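PDB 4GGO: trans-2-enoyl-CoA reductase [NADH] from Treponema denticola ATCC 35405, which catalyses the NADH-dependent reduction of the carbon-carbon double bond of crotonyl-CoA to give butyryl-CoA, and in vitro also accepts longer enoyl-CoA substrates. Local coordinates for residues A[16-21]-A[90-95]; A[296-301]-A[351-356]; A[303-308]-A[347-352]. One frame throughout, in Å; residues are numbered along the deposited sequence.

Contact 1 (A[16-21]-A[90-95]); sequences CLNAHP and TKYGTP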
loop_
_atom_site.group_PDB
_atom_site.type_symbol
_atom_site.label_atom_id
_atom_site.label_comp_id
_atom_site.label_asym_id
_atom_site.label_seq_id
_atom_site.Cartn_x
_atom_site.Cartn_y
_atom_site.Cartn_z
ATOM N N CYS A 16 -16.050 0.074 4.623
ATOM C CA CYS A 16 -16.503 1.434 4.890
ATOM C C CYS A 16 -16.894 2.103 3.579
ATOM O O CYS A 16 -16.049 2.344 2.719
ATOM C CB CYS A 16 -15.417 2.245 5.597
ATOM S SG CYS A 16 -15.950 3.897 6.102
ATOM N N LEU A 17 -18.181 2.401 3.435
ATOM C CA LEU A 17 -18.714 2.884 2.165
ATOM C C LEU A 17 -18.399 4.351 1.886
ATOM O O LEU A 17 -18.084 4.715 0.754
ATOM C CB LEU A 17 -20.226 2.648 2.095
ATOM C CG LEU A 17 -20.679 1.194 2.247
ATOM C CD1 LEU A 17 -22.179 1.056 1.968
ATOM C CD2 LEU A 17 -19.855 0.266 1.357
ATOM N N ASN A 18 -18.485 5.188 2.914
ATOM C CA ASN A 18 -18.278 6.623 2.743
ATOM C C ASN A 18 -16.904 7.106 3.207
ATOM O O ASN A 18 -16.041 6.308 3.570
ATOM C CB ASN A 18 -19.384 7.407 3.451
ATOM C CG ASN A 18 -19.479 7.075 4.925
ATOM O OD1 ASN A 18 -19.031 6.017 5.364
ATOM N ND2 ASN A 18 -20.071 7.978 5.698
ATOM N N ALA A 19 -16.707 8.421 3.187
ATOM C CA ALA A 19 -15.433 9.007 3.587
ATOM C C ALA A 19 -15.612 10.428 4.109
ATOM O O ALA A 19 -16.500 11.156 3.666
ATOM C CB ALA A 19 -14.453 8.987 2.424
ATOM N N HIS A 20 -14.762 10.815 5.055
ATOM C CA HIS A 20 -14.797 12.157 5.617
ATOM C C HIS A 20 -13.724 13.018 4.957
ATOM O O HIS A 20 -12.534 12.748 5.106
ATOM C CB HIS A 20 -14.578 12.103 7.130
ATOM C CG HIS A 20 -15.118 13.290 7.863
ATOM N ND1 HIS A 20 -14.416 14.470 7.991
ATOM C CD2 HIS A 20 -16.289 13.479 8.515
ATOM C CE1 HIS A 20 -15.134 15.334 8.687
ATOM N NE2 HIS A 20 -16.274 14.757 9.017
ATOM N N PRO A 21 -14.147 14.055 4.216
ATOM C CA PRO A 21 -13.247 14.919 3.443
ATOM C C PRO A 21 -12.148 15.563 4.287
ATOM O O PRO A 21 -10.978 15.496 3.914
ATOM C CB PRO A 21 -14.186 15.996 2.892
ATOM C CG PRO A 21 -15.521 15.337 2.844
ATOM C CD PRO A 21 -15.559 14.439 4.044
ATOM N N THR A 90 -23.118 16.497 -3.609
ATOM C CA THR A 90 -23.983 15.831 -2.640
ATOM C C THR A 90 -23.584 14.389 -2.333
ATOM O O THR A 90 -23.961 13.845 -1.296
ATOM C CB THR A 90 -25.456 15.851 -3.099
ATOM O OG1 THR A 90 -25.589 15.101 -4.313
ATOM C CG2 THR A 90 -25.920 17.281 -3.337
ATOM N N LYS A 91 -22.830 13.767 -3.234
ATOM C CA LYS A 91 -22.452 12.368 -3.056
ATOM C C LYS A 91 -20.993 12.231 -2.635
ATOM O O LYS A 91 -20.231 13.189 -2.700
ATOM C CB LYS A 91 -22.725 11.571 -4.333
ATOM C CG LYS A 91 -24.150 11.715 -4.849
ATOM C CD LYS A 91 -25.165 11.486 -3.738
ATOM C CE LYS A 91 -26.579 11.796 -4.204
ATOM N NZ LYS A 91 -27.558 11.742 -3.083
ATOM N N TYR A 92 -20.612 11.035 -2.199
ATOM C CA TYR A 92 -19.256 10.792 -1.720
ATOM C C TYR A 92 -18.291 10.468 -2.850
ATOM O O TYR A 92 -18.657 9.823 -3.830
ATOM C CB TYR A 92 -19.230 9.626 -0.732
ATOM C CG TYR A 92 -19.926 9.881 0.581
ATOM C CD1 TYR A 92 -19.304 10.607 1.588
ATOM C CD2 TYR A 92 -21.196 9.377 0.823
ATOM C CE1 TYR A 92 -19.933 10.834 2.796
ATOM C CE2 TYR A 92 -21.832 9.598 2.028
ATOM C CZ TYR A 92 -21.197 10.327 3.011
ATOM O OH TYR A 92 -21.824 10.551 4.214
ATOM N N GLY A 93 -17.051 10.913 -2.696
ATOM C CA GLY A 93 -15.971 10.430 -3.530
ATOM C C GLY A 93 -15.262 9.328 -2.770
ATOM O O GLY A 93 -15.536 9.113 -1.590
ATOM N N THR A 94 -14.363 8.615 -3.438
ATOM C CA THR A 94 -13.539 7.634 -2.747
ATOM C C THR A 94 -12.542 8.388 -1.872
ATOM O O THR A 94 -12.180 9.522 -2.185
ATOM C CB THR A 94 -12.797 6.718 -3.740
ATOM O OG1 THR A 94 -12.043 7.515 -4.660
ATOM C CG2 THR A 94 -13.787 5.863 -4.513
ATOM N N PRO A 95 -12.110 7.774 -0.756
ATOM C CA PRO A 95 -11.140 8.436 0.128
ATOM C C PRO A 95 -9.870 8.861 -0.607
ATOM O O PRO A 95 -9.280 9.889 -0.269
ATOM C CB PRO A 95 -10.826 7.364 1.183
ATOM C CG PRO A 95 -11.370 6.077 0.630
ATOM C CD PRO A 95 -12.528 6.466 -0.227
HETATM O O HOH W 1 -16.310 6.772 -0.404
#
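Asn18 sets its CB squarely over one face of the Tyr92 ring, 3.4 Å from the ring centroid and 8° off the ring normal, a CH-pi contact. The amide beyond it stands almost upright on the ring, the two planes 88° apart, and Asn18 ND2 reaches the phenol oxygen, Tyr92 OH, in a weak hydrogen bond of 3.4 Å. With CG set between the backbone N and the carbonyl carbon (chi1 57°), the Asn18 side chain runs beside that of Tyr92 and points the same way. Ala19 adds an apolar touch to Pro95, the first residue of helix 95-110, its CB lying 4.1 Å from Pro95 CD. A water links the two backbones, lying 3.0 Å from Leu17 O and 2.7 Å from Gly93 O. The chain at 16-21 leads from a short strand into helix 21-38, whereas 90-95 belongs to the connection from strand 77-82 to helix 95-110 in the Rossmann-type nucleotide fold, so two loops that each run into a helix are joined here. His20 caps helix 21-38, ND1 accepting from Gly23 N. Thr94, at the N-cap position of helix 95-110, instead turns OG1 to Lys85 N and to Glu84 OE1, of a residue important in discriminating NADH from NADPH. Further out, Asn18 is gripped more firmly by the N-terminal stretch of the same chain than by Tyr92, its ND2 bonding Lys8 O and its OD1 Met10 N. Phe398, near the C-terminus, meets the Tyr92 ring edge-to-face, and Asn382 ND2 bonds Asn18 O.

Contact 2 (A[296-301]-A[351-356]); sequences ASLFKV and KAVSAL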
loop_
_atom_site.group_PDB
_atom_site.type_symbol
_atom_site.label_atom_id
_atom_site.label_comp_id
_atom_site.label_asym_id
_atom_site.label_seq_id
_atom_site.Cartn_x
_atom_site.Cartn_y
_atom_site.Cartn_z
ATOM N N ALA A 296 -4.088 -7.666 14.888
ATOM C CA ALA A 296 -4.444 -7.107 16.190
ATOM C C ALA A 296 -3.423 -7.519 17.248
ATOM O O ALA A 296 -3.054 -6.726 18.115
ATOM C CB ALA A 296 -5.841 -7.549 16.595
ATOM N N SER A 297 -2.967 -8.763 17.163
ATOM C CA SER A 297 -1.957 -9.270 18.080
ATOM C C SER A 297 -0.593 -8.674 17.753
ATOM O O SER A 297 0.183 -8.354 18.653
ATOM C CB SER A 297 -1.896 -10.796 18.013
ATOM O OG SER A 297 -3.170 -11.362 18.266
ATOM N N LEU A 298 -0.312 -8.528 16.462
ATOM C CA LEU A 298 0.952 -7.964 15.999
ATOM C C LEU A 298 1.088 -6.513 16.438
ATOM O O LEU A 298 2.145 -6.100 16.915
ATOM C CB LEU A 298 1.061 -8.056 14.475
ATOM C CG LEU A 298 2.384 -7.596 13.858
ATOM C CD1 LEU A 298 3.499 -8.578 14.196
ATOM C CD2 LEU A 298 2.252 -7.425 12.352
ATOM N N PHE A 299 0.015 -5.744 16.273
ATOM C CA PHE A 299 0.005 -4.343 16.680
ATOM C C PHE A 299 0.279 -4.233 18.177
ATOM O O PHE A 299 1.040 -3.374 18.620
ATOM C CB PHE A 299 -1.337 -3.681 16.353
ATOM C CG PHE A 299 -1.624 -3.558 14.876
ATOM C CD1 PHE A 299 -0.649 -3.837 13.932
ATOM C CD2 PHE A 299 -2.874 -3.151 14.438
ATOM C CE1 PHE A 299 -0.918 -3.721 12.579
ATOM C CE2 PHE A 299 -3.148 -3.032 13.087
ATOM C CZ PHE A 299 -2.167 -3.317 12.157
ATOM N N LYS A 300 -0.345 -5.116 18.948
ATOM C CA LYS A 300 -0.181 -5.133 20.396
ATOM C C LYS A 300 1.271 -5.395 20.789
ATOM O O LYS A 300 1.858 -4.655 21.579
ATOM C CB LYS A 300 -1.084 -6.197 21.015
ATOM C CG LYS A 300 -1.061 -6.224 22.534
ATOM C CD LYS A 300 -1.633 -4.939 23.107
ATOM C CE LYS A 300 -1.892 -5.067 24.598
ATOM N NZ LYS A 300 -2.559 -3.854 25.148
ATOM N N VAL A 301 1.842 -6.453 20.226
ATOM C CA VAL A 301 3.211 -6.847 20.530
ATOM C C VAL A 301 4.227 -5.789 20.100
ATOM O O VAL A 301 5.118 -5.423 20.868
ATOM C CB VAL A 301 3.559 -8.196 19.865
ATOM C CG1 VAL A 301 5.039 -8.501 20.008
ATOM C CG2 VAL A 301 2.718 -9.318 20.465
ATOM N N LYS A 351 7.183 -15.036 18.045
ATOM C CA LYS A 351 6.914 -15.929 19.163
ATOM C C LYS A 351 5.951 -15.290 20.158
ATOM O O LYS A 351 5.087 -15.962 20.717
ATOM C CB LYS A 351 8.217 -16.356 19.842
ATOM C CG LYS A 351 9.024 -17.341 19.013
ATOM C CD LYS A 351 10.119 -18.001 19.833
ATOM C CE LYS A 351 11.132 -16.984 20.321
ATOM N NZ LYS A 351 12.294 -17.645 20.974
ATOM N N ALA A 352 6.094 -13.985 20.363
ATOM C CA ALA A 352 5.194 -13.251 21.243
ATOM C C ALA A 352 3.785 -13.185 20.653
ATOM O O ALA A 352 2.793 -13.301 21.375
ATOM C CB ALA A 352 5.730 -11.854 21.501
ATOM N N VAL A 353 3.702 -13.000 19.338
ATOM C CA VAL A 353 2.414 -12.948 18.656
ATOM C C VAL A 353 1.719 -14.307 18.690
ATOM O O VAL A 353 0.519 -14.393 18.953
ATOM C CB VAL A 353 2.563 -12.479 17.191
ATOM C CG1 VAL A 353 1.240 -12.615 16.449
ATOM C CG2 VAL A 353 3.061 -11.042 17.141
ATOM N N SER A 354 2.481 -15.365 18.426
ATOM C CA SER A 354 1.944 -16.722 18.420
ATOM C C SER A 354 1.409 -17.126 19.790
ATOM O O SER A 354 0.350 -17.745 19.892
ATOM C CB SER A 354 3.003 -17.723 17.955
ATOM O OG SER A 354 3.282 -17.562 16.575
ATOM N N ALA A 355 2.146 -16.777 20.839
ATOM C CA ALA A 355 1.712 -17.071 22.199
ATOM C C ALA A 355 0.454 -16.279 22.534
ATOM O O ALA A 355 -0.450 -16.781 23.201
ATOM C CB ALA A 355 2.819 -16.757 23.193
ATOM N N LEU A 356 0.401 -15.041 22.052
ATOM C CA LEU A 356 -0.727 -14.158 22.317
ATOM C C LEU A 356 -2.005 -14.653 21.645
ATOM O O LEU A 356 -3.078 -14.628 22.248
ATOM C CB LEU A 356 -0.403 -12.733 21.860
ATOM C CG LEU A 356 -1.383 -11.634 22.270
ATOM C CD1 LEU A 356 -1.604 -11.650 23.774
ATOM C CD2 LEU A 356 -0.872 -10.272 21.818
#
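Helices 296-301 and 351-356 pass at an axis separation of 9.1 Å with their N-to-C directions 127° apart, and the backbones come nearest where Ser297 CA and Val353 CA lie 5.7 Å from each other. The small Ser297 side chain is consistent with this close approach: it meets the second helix through its CB, which lies 3.9 Å from Val353 CG1, while its OG turns back to bond Leu293 O one helical turn earlier. No hydrogen bond links the two segments, and the contact is made largely by branched apolar side chains. Val301 spreads its methyl groups over the second helix. CG1, anti to the backbone N (chi1 171°), rests on Ala352 CB at 3.7 Å, and CG2 packs on Val353 CG2 at 3.8 Å. Val353 divides its own branches in turn, CG1 going to Ser297 while CG2 serves both Val301 and, at 3.9 Å, Leu298 CD1. Leu356 reaches across from the other end of the segment, sliding past Val301 in the opposite direction. Its CD2 packs on Val301 CG2 and comes within 3.8 Å of the carbonyl oxygen Ser297 O, and it also touches the aliphatic root of Lys300, whose chain crosses that of Leu356 at about a right angle and then leads off from the interface. Leu298 points its CB away from the second helix, though CD1 still reaches Val353, and lies about 5 Å, side chain to side chain, from the substrate-binding Tyr234. The packing joins helix 291-305 to helix 347-359 close to Tyr234, while Ala296 and Phe299 of the first helix also touch helix 371-380 and the chain just before it.

Contact 3 (A[303-308]-A[347-352]); sequences KEKGNH and EDVQKA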
loop_
_atom_site.group_PDB
_atom_site.type_symbol
_atom_site.label_atom_id
_atom_site.label_comp_id
_atom_site.label_asym_id
_atom_site.label_seq_id
_atom_site.Cartn_x
_atom_site.Cartn_y
_atom_site.Cartn_z
ATOM N N LYS A 303 3.820 -2.558 19.395
ATOM C CA LYS A 303 3.686 -1.286 20.097
ATOM C C LYS A 303 4.328 -1.362 21.481
ATOM O O LYS A 303 4.907 -0.386 21.958
ATOM C CB LYS A 303 2.219 -0.858 20.198
ATOM C CG LYS A 303 1.657 -0.292 18.900
ATOM C CD LYS A 303 0.172 0.029 19.012
ATOM C CE LYS A 303 -0.355 0.621 17.712
ATOM N NZ LYS A 303 -1.797 0.983 17.797
ATOM N N GLU A 304 4.230 -2.527 22.115
ATOM C CA GLU A 304 4.867 -2.741 23.410
ATOM C C GLU A 304 6.387 -2.829 23.276
ATOM O O GLU A 304 7.121 -2.374 24.150
ATOM C CB GLU A 304 4.321 -4.002 24.090
ATOM C CG GLU A 304 2.888 -3.871 24.580
ATOM C CD GLU A 304 2.456 -5.038 25.448
ATOM O OE1 GLU A 304 3.289 -5.933 25.706
ATOM O OE2 GLU A 304 1.283 -5.057 25.875
ATOM N N LYS A 305 6.850 -3.412 22.174
ATOM C CA LYS A 305 8.282 -3.566 21.934
ATOM C C LYS A 305 8.917 -2.276 21.421
ATOM O O LYS A 305 10.111 -2.043 21.609
ATOM C CB LYS A 305 8.545 -4.709 20.952
ATOM C CG LYS A 305 8.288 -6.094 21.525
ATOM C CD LYS A 305 8.669 -7.178 20.528
ATOM C CE LYS A 305 8.555 -8.564 21.144
ATOM N NZ LYS A 305 9.533 -8.768 22.249
ATOM N N GLY A 306 8.113 -1.442 20.769
ATOM C CA GLY A 306 8.585 -0.162 20.280
ATOM C C GLY A 306 8.967 -0.163 18.812
ATOM O O GLY A 306 9.542 0.809 18.321
ATOM N N ASN A 307 8.650 -1.245 18.109
ATOM C CA ASN A 307 8.978 -1.341 16.689
ATOM C C ASN A 307 7.759 -1.349 15.766
ATOM O O ASN A 307 7.849 -1.767 14.611
ATOM C CB ASN A 307 9.872 -2.556 16.407
ATOM C CG ASN A 307 9.230 -3.867 16.815
ATOM O OD1 ASN A 307 8.103 -3.895 17.304
ATOM N ND2 ASN A 307 9.948 -4.965 16.608
ATOM N N HIS A 308 6.621 -0.886 16.276
ATOM C CA HIS A 308 5.419 -0.789 15.453
ATOM C C HIS A 308 5.565 0.298 14.399
ATOM O O HIS A 308 6.132 1.360 14.661
ATOM C CB HIS A 308 4.184 -0.506 16.307
ATOM C CG HIS A 308 2.945 -0.258 15.503
ATOM N ND1 HIS A 308 2.312 -1.252 14.788
ATOM C CD2 HIS A 308 2.235 0.874 15.285
ATOM C CE1 HIS A 308 1.258 -0.744 14.172
ATOM N NE2 HIS A 308 1.189 0.543 14.457
ATOM N N GLU A 347 12.122 -13.075 15.242
ATOM C CA GLU A 347 11.751 -14.244 16.027
ATOM C C GLU A 347 11.060 -13.860 17.332
ATOM O O GLU A 347 10.055 -14.460 17.709
ATOM C CB GLU A 347 12.981 -15.105 16.319
ATOM C CG GLU A 347 12.662 -16.393 17.060
ATOM C CD GLU A 347 13.897 -17.124 17.530
ATOM O OE1 GLU A 347 14.764 -17.441 16.689
ATOM O OE2 GLU A 347 13.999 -17.389 18.746
ATOM N N ASP A 348 11.596 -12.850 18.011
ATOM C CA ASP A 348 11.040 -12.421 19.290
ATOM C C ASP A 348 9.630 -11.852 19.121
ATOM O O ASP A 348 8.777 -12.010 19.995
ATOM C CB ASP A 348 11.972 -11.417 19.978
ATOM C CG ASP A 348 12.040 -10.083 19.257
ATOM O OD1 ASP A 348 12.605 -10.027 18.143
ATOM O OD2 ASP A 348 11.541 -9.084 19.817
ATOM N N VAL A 349 9.389 -11.204 17.987
ATOM C CA VAL A 349 8.062 -10.687 17.683
ATOM C C VAL A 349 7.084 -11.821 17.383
ATOM O O VAL A 349 6.009 -11.892 17.973
ATOM C CB VAL A 349 8.087 -9.696 16.501
ATOM C CG1 VAL A 349 6.665 -9.364 16.049
ATOM C CG2 VAL A 349 8.842 -8.427 16.882
ATOM N N GLN A 350 7.471 -12.712 16.473
ATOM C CA GLN A 350 6.597 -13.797 16.031
ATOM C C GLN A 350 6.238 -14.779 17.147
ATOM O O GLN A 350 5.122 -15.294 17.193
ATOM C CB GLN A 350 7.219 -14.542 14.846
ATOM C CG GLN A 350 7.200 -13.749 13.544
ATOM C CD GLN A 350 5.793 -13.392 13.102
ATOM O OE1 GLN A 350 4.915 -14.252 13.028
ATOM N NE2 GLN A 350 5.569 -12.114 12.817
ATOM N N LYS A 351 7.183 -15.036 18.045
ATOM C CA LYS A 351 6.914 -15.929 19.163
ATOM C C LYS A 351 5.951 -15.290 20.158
ATOM O O LYS A 351 5.087 -15.962 20.717
ATOM C CB LYS A 351 8.217 -16.356 19.842
ATOM C CG LYS A 351 9.024 -17.341 19.013
ATOM C CD LYS A 351 10.119 -18.001 19.833
ATOM C CE LYS A 351 11.132 -16.984 20.321
ATOM N NZ LYS A 351 12.294 -17.645 20.974
ATOM N N ALA A 352 6.094 -13.985 20.363
ATOM C CA ALA A 352 5.194 -13.251 21.243
ATOM C C ALA A 352 3.785 -13.185 20.653
ATOM O O ALA A 352 2.793 -13.301 21.375
ATOM C CB ALA A 352 5.730 -11.854 21.501
#
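The C-terminal end of helix 291-305 meets the first turns of helix 347-359 in a surface contact between two packed helices, with Lys305 as the last helical residue before Gly306 leaves the helix at positive phi (98°). Lys305 is largely extended until its last torsion, where it bends (chi4 -65°), and it slides past Asp348 in the opposite direction. The ammonium group, Lys305 NZ, forms a salt bridge with Asp348 OD2, but at 3.2 Å the hydrogen bond within it is weak. The carboxylate also lies against the aliphatic part of the lysine, with Asp348 OD2 3.3 Å from Lys305 CE. Beside Asp348 OD1 lies Glu346 OE1, a like charge, so the lysine probably offsets some of the negative charge gathered at this helix start. Beneath the ion pair the contact turns apolar: Lys305 CD packs on Val349 CG2 at 3.9 Å. Asn307, beyond the helix end, leans its side chain on the same methyl and is flanked by Trp343 and Glu346. On the outer side of helix 347-359, a second salt bridge spans one turn, in which Lys351 NZ meets Glu347 OE2 at 2.8 Å through the anti lone pair of that oxygen.

In the fold
Contacts 2 and 3 hold the same two helices, 291-305 and 347-359, with centres about 7 Å apart and Lys351 and Ala352 common to both. They differ in chemistry with depth: contact 2 is partly buried and apolar, whereas contact 3, at the surface, adds an ion pair. The two meet where Leu298 CD1 packs on Val349 CG1 at 3.8 Å, and the ring of Phe299 meets that of His308 edge-to-face. Contact 1 stands apart, its centre about 33 Å from that of contact 2. It is buried but joins loops, and combines a CH-pi contact, a weak hydrogen bond, a small apolar touch and a bridging water.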